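Local coordinates for protein MTH169 (PDB 1GTD) that is a small alpha/beta protein of the PurS-like family that forms an assembly of four chains, at residues Ile9-Gly14 / Pro70-Tyr75. Sequence-based numbering, arbitrary orientation.
Sequences IRLKKG and PVIHDY
Pro70 meets segment 9-14 through its carbonyl, where the extended chain of Lys12 ends: Pro70 O lies 3.2 Å from Lys12 NZ. The same lysine runs alongside the 70–73 backbone. Ile72 O accepts the backbone N-H of Lys12 (N to O 2.7 Å), continuing the pairing one step beyond the end of strand 3-11. Ile72 CG1, set between the backbone N and the carbonyl carbon (chi1 66°), rests 3.6 Å from Leu11 CD2 and also lies over one face of the His73 ring, toward its rim. The His73 ring crosses Ile9 and Leu11 obliquely, His73 CD2 lying 3.7 Å from Ile9 CG2 and also close to Leu11 CD2, while ND1 is hydrogen-bonded to the backbone of Asn69. Pro18 of the second subunit packs on Leu11 and its Ala21 on Ile72. Asp74 and Arg10 form the hydrogen-bonded pair, Asp74 N to Arg10 O at 2.6 Å and Arg10 N to Asp74 O at 2.8 Å. The carboxylate lies beside the Lys12 methylenes; its OD2 takes bonds from two waters, which link it to Leu11 O and Lys13 N. Tyr75 brings CB near Ile9 CG1 (4.2 Å), and its hydroxyl is hydrogen-bonded to Gln64 of helix 59-67. The arrangement is an antiparallel pairing of central strand 3-11 with strand 73-81, outermost within this chain, in the three-stranded, helix-backed sheet of this PurS-like fold.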
ATOM      1  N   ILE B   9     -11.529   3.195  -6.023  1.00 21.89           N
ATOM      2  CA  ILE B   9     -11.316   1.777  -6.279  1.00 20.59           C
ATOM      3  C   ILE B   9     -11.490   0.905  -5.038  1.00 21.47           C
ATOM      4  O   ILE B   9     -10.875   1.151  -4.005  1.00 19.88           O
ATOM      5  CB  ILE B   9      -9.912   1.579  -6.857  1.00 20.26           C
ATOM      6  CG1 ILE B   9      -9.717   2.558  -8.014  1.00 21.97           C
ATOM      7  CG2 ILE B   9      -9.735   0.166  -7.369  1.00 20.06           C
ATOM      8  CD1 ILE B   9      -8.314   2.626  -8.562  1.00 21.96           C
ATOM      9  N   ARG B  10     -12.326  -0.125  -5.146  1.00 24.13           N
ATOM     10  CA  ARG B  10     -12.565  -1.020  -4.019  1.00 24.84           C
ATOM     11  C   ARG B  10     -12.825  -2.460  -4.475  1.00 24.03           C
ATOM     12  O   ARG B  10     -13.582  -2.701  -5.413  1.00 24.69           O
ATOM     13  CB  ARG B  10     -13.741  -0.499  -3.196  1.00 27.23           C
ATOM     14  CG  ARG B  10     -13.983  -1.258  -1.908  1.00 33.55           C
ATOM     15  CD  ARG B  10     -15.055  -0.576  -1.085  1.00 37.55           C
ATOM     16  NE  ARG B  10     -16.282  -0.401  -1.858  1.00 43.54           N
ATOM     17  CZ  ARG B  10     -17.364   0.237  -1.416  1.00 45.41           C
ATOM     18  NH1 ARG B  10     -17.374   0.768  -0.196  1.00 44.90           N
ATOM     19  NH2 ARG B  10     -18.436   0.343  -2.194  1.00 46.95           N
ATOM     20  N   LEU B  11     -12.186  -3.417  -3.810  1.00 22.53           N
ATOM     21  CA  LEU B  11     -12.342  -4.829  -4.157  1.00 19.94           C
ATOM     22  C   LEU B  11     -13.791  -5.264  -4.060  1.00 18.85           C
ATOM     23  O   LEU B  11     -14.539  -4.769  -3.222  1.00 17.52           O
ATOM     24  CB  LEU B  11     -11.473  -5.701  -3.247  1.00 19.14           C
ATOM     25  CG  LEU B  11      -9.978  -5.677  -3.583  1.00 16.60           C
ATOM     26  CD1 LEU B  11      -9.161  -6.184  -2.417  1.00 16.91           C
ATOM     27  CD2 LEU B  11      -9.736  -6.516  -4.814  1.00 18.02           C
ATOM     28  N   LYS B  12     -14.182  -6.187  -4.933  1.00 18.92           N
ATOM     29  CA  LYS B  12     -15.552  -6.674  -4.952  1.00 17.81           C
ATOM     30  C   LYS B  12     -15.866  -7.439  -3.677  1.00 19.25           C
ATOM     31  O   LYS B  12     -14.978  -8.027  -3.063  1.00 16.30           O
ATOM     32  CB  LYS B  12     -15.766  -7.574  -6.156  1.00 16.60           C
ATOM     33  CG  LYS B  12     -15.341  -6.941  -7.439  1.00 15.02           C
ATOM     34  CD  LYS B  12     -15.787  -7.770  -8.617  1.00 15.28           C
ATOM     35  CE  LYS B  12     -15.523  -7.015  -9.906  1.00 14.49           C
ATOM     36  NZ  LYS B  12     -16.111  -7.741 -11.058  1.00 17.90           N
ATOM     37  N   LYS B  13     -17.138  -7.421  -3.284  1.00 22.21           N
ATOM     38  CA  LYS B  13     -17.585  -8.107  -2.076  1.00 24.24           C
ATOM     39  C   LYS B  13     -17.206  -9.586  -2.086  1.00 24.78           C
ATOM     40  O   LYS B  13     -17.381 -10.279  -3.091  1.00 25.45           O
ATOM     41  CB  LYS B  13     -19.102  -7.964  -1.933  1.00 26.58           C
ATOM     42  CG  LYS B  13     -19.579  -6.553  -1.606  1.00 29.72           C
ATOM     43  CD  LYS B  13     -20.223  -6.481  -0.207  1.00 33.40           C
ATOM     44  CE  LYS B  13     -19.217  -6.806   0.912  1.00 36.28           C
ATOM     45  NZ  LYS B  13     -19.818  -6.743   2.283  1.00 36.24           N
ATOM     46  N   GLY B  14     -16.681 -10.065  -0.963  1.00 24.34           N
ATOM     47  CA  GLY B  14     -16.288 -11.459  -0.868  1.00 24.82           C
ATOM     48  C   GLY B  14     -14.801 -11.656  -1.061  1.00 25.12           C
ATOM     49  O   GLY B  14     -14.222 -12.627  -0.570  1.00 24.98           O
ATOM     50  N   PRO B  70     -10.170  -4.972 -13.042  1.00 21.42           N
ATOM     51  CA  PRO B  70     -11.626  -5.170 -13.077  1.00 21.38           C
ATOM     52  C   PRO B  70     -12.138  -6.525 -12.593  1.00 21.41           C
ATOM     53  O   PRO B  70     -13.248  -6.619 -12.087  1.00 22.19           O
ATOM     54  CB  PRO B  70     -11.977  -4.910 -14.544  1.00 19.79           C
ATOM     55  CG  PRO B  70     -10.750  -5.353 -15.260  1.00 21.84           C
ATOM     56  CD  PRO B  70      -9.654  -4.731 -14.401  1.00 21.98           C
ATOM     57  N   VAL B  71     -11.340  -7.572 -12.756  1.00 20.73           N
ATOM     58  CA  VAL B  71     -11.763  -8.889 -12.322  1.00 21.64           C
ATOM     59  C   VAL B  71     -12.029  -8.918 -10.816  1.00 21.93           C
ATOM     60  O   VAL B  71     -12.869  -9.690 -10.336  1.00 21.28           O
ATOM     61  CB  VAL B  71     -10.687  -9.968 -12.658  1.00 23.30           C
ATOM     62  CG1 VAL B  71     -11.018 -11.280 -11.936  1.00 23.62           C
ATOM     63  CG2 VAL B  71     -10.623 -10.196 -14.165  1.00 21.02           C
ATOM     64  N   ILE B  72     -11.317  -8.069 -10.079  1.00 21.44           N
ATOM     65  CA  ILE B  72     -11.453  -8.019  -8.624  1.00 20.90           C
ATOM     66  C   ILE B  72     -11.884  -6.675  -8.025  1.00 20.55           C
ATOM     67  O   ILE B  72     -12.424  -6.644  -6.913  1.00 21.04           O
ATOM     68  CB  ILE B  72     -10.128  -8.457  -7.935  1.00 20.90           C
ATOM     69  CG1 ILE B  72      -9.016  -7.449  -8.233  1.00 21.52           C
ATOM     70  CG2 ILE B  72      -9.688  -9.819  -8.461  1.00 21.18           C
ATOM     71  CD1 ILE B  72      -7.677  -7.845  -7.658  1.00 20.76           C
ATOM     72  N   HIS B  73     -11.651  -5.571  -8.738  1.00 19.98           N
ATOM     73  CA  HIS B  73     -12.031  -4.243  -8.223  1.00 20.47           C
ATOM     74  C   HIS B  73     -13.305  -3.654  -8.814  1.00 20.30           C
ATOM     75  O   HIS B  73     -13.611  -3.850  -9.986  1.00 20.03           O
ATOM     76  CB  HIS B  73     -10.931  -3.197  -8.467  1.00 18.61           C
ATOM     77  CG  HIS B  73      -9.621  -3.528  -7.837  1.00 20.03           C
ATOM     78  ND1 HIS B  73      -8.566  -4.061  -8.546  1.00 20.72           N
ATOM     79  CD2 HIS B  73      -9.194  -3.409  -6.557  1.00 20.14           C
ATOM     80  CE1 HIS B  73      -7.545  -4.254  -7.730  1.00 20.54           C
ATOM     81  NE2 HIS B  73      -7.901  -3.867  -6.518  1.00 19.90           N
ATOM     82  N   ASP B  74     -14.041  -2.932  -7.978  1.00 20.99           N
ATOM     83  CA  ASP B  74     -15.239  -2.207  -8.394  1.00 21.08           C
ATOM     84  C   ASP B  74     -14.690  -0.782  -8.356  1.00 23.16           C
ATOM     85  O   ASP B  74     -14.004  -0.420  -7.394  1.00 24.02           O
ATOM     86  CB  ASP B  74     -16.371  -2.296  -7.352  1.00 19.19           C
ATOM     87  CG  ASP B  74     -17.202  -3.566  -7.465  1.00 16.72           C
ATOM     88  OD1 ASP B  74     -17.423  -4.055  -8.593  1.00 15.21           O
ATOM     89  OD2 ASP B  74     -17.665  -4.057  -6.409  1.00 17.53           O
ATOM     90  N   TYR B  75     -14.952   0.026  -9.378  1.00 24.89           N
ATOM     91  CA  TYR B  75     -14.451   1.388  -9.330  1.00 25.73           C
ATOM     92  C   TYR B  75     -15.481   2.425  -9.730  1.00 26.21           C
ATOM     93  O   TYR B  75     -16.471   2.111 -10.382  1.00 27.48           O
ATOM     94  CB  TYR B  75     -13.180   1.522 -10.166  1.00 27.71           C
ATOM     95  CG  TYR B  75     -13.321   1.179 -11.626  1.00 30.18           C
ATOM     96  CD1 TYR B  75     -13.329   2.183 -12.598  1.00 31.63           C
ATOM     97  CD2 TYR B  75     -13.423  -0.148 -12.042  1.00 30.93           C
ATOM     98  CE1 TYR B  75     -13.431   1.874 -13.953  1.00 33.27           C
ATOM     99  CE2 TYR B  75     -13.531  -0.471 -13.394  1.00 33.24           C
ATOM    100  CZ  TYR B  75     -13.531   0.545 -14.344  1.00 33.81           C
ATOM    101  OH  TYR B  75     -13.624   0.233 -15.679  1.00 33.08           O
TER
HETATM  102  O   HOH W   1     -16.856  -3.027  -4.173  1.00 25.35           O
HETATM  103  O   HOH W   2     -19.001  -6.469  -5.052  1.00 19.63           O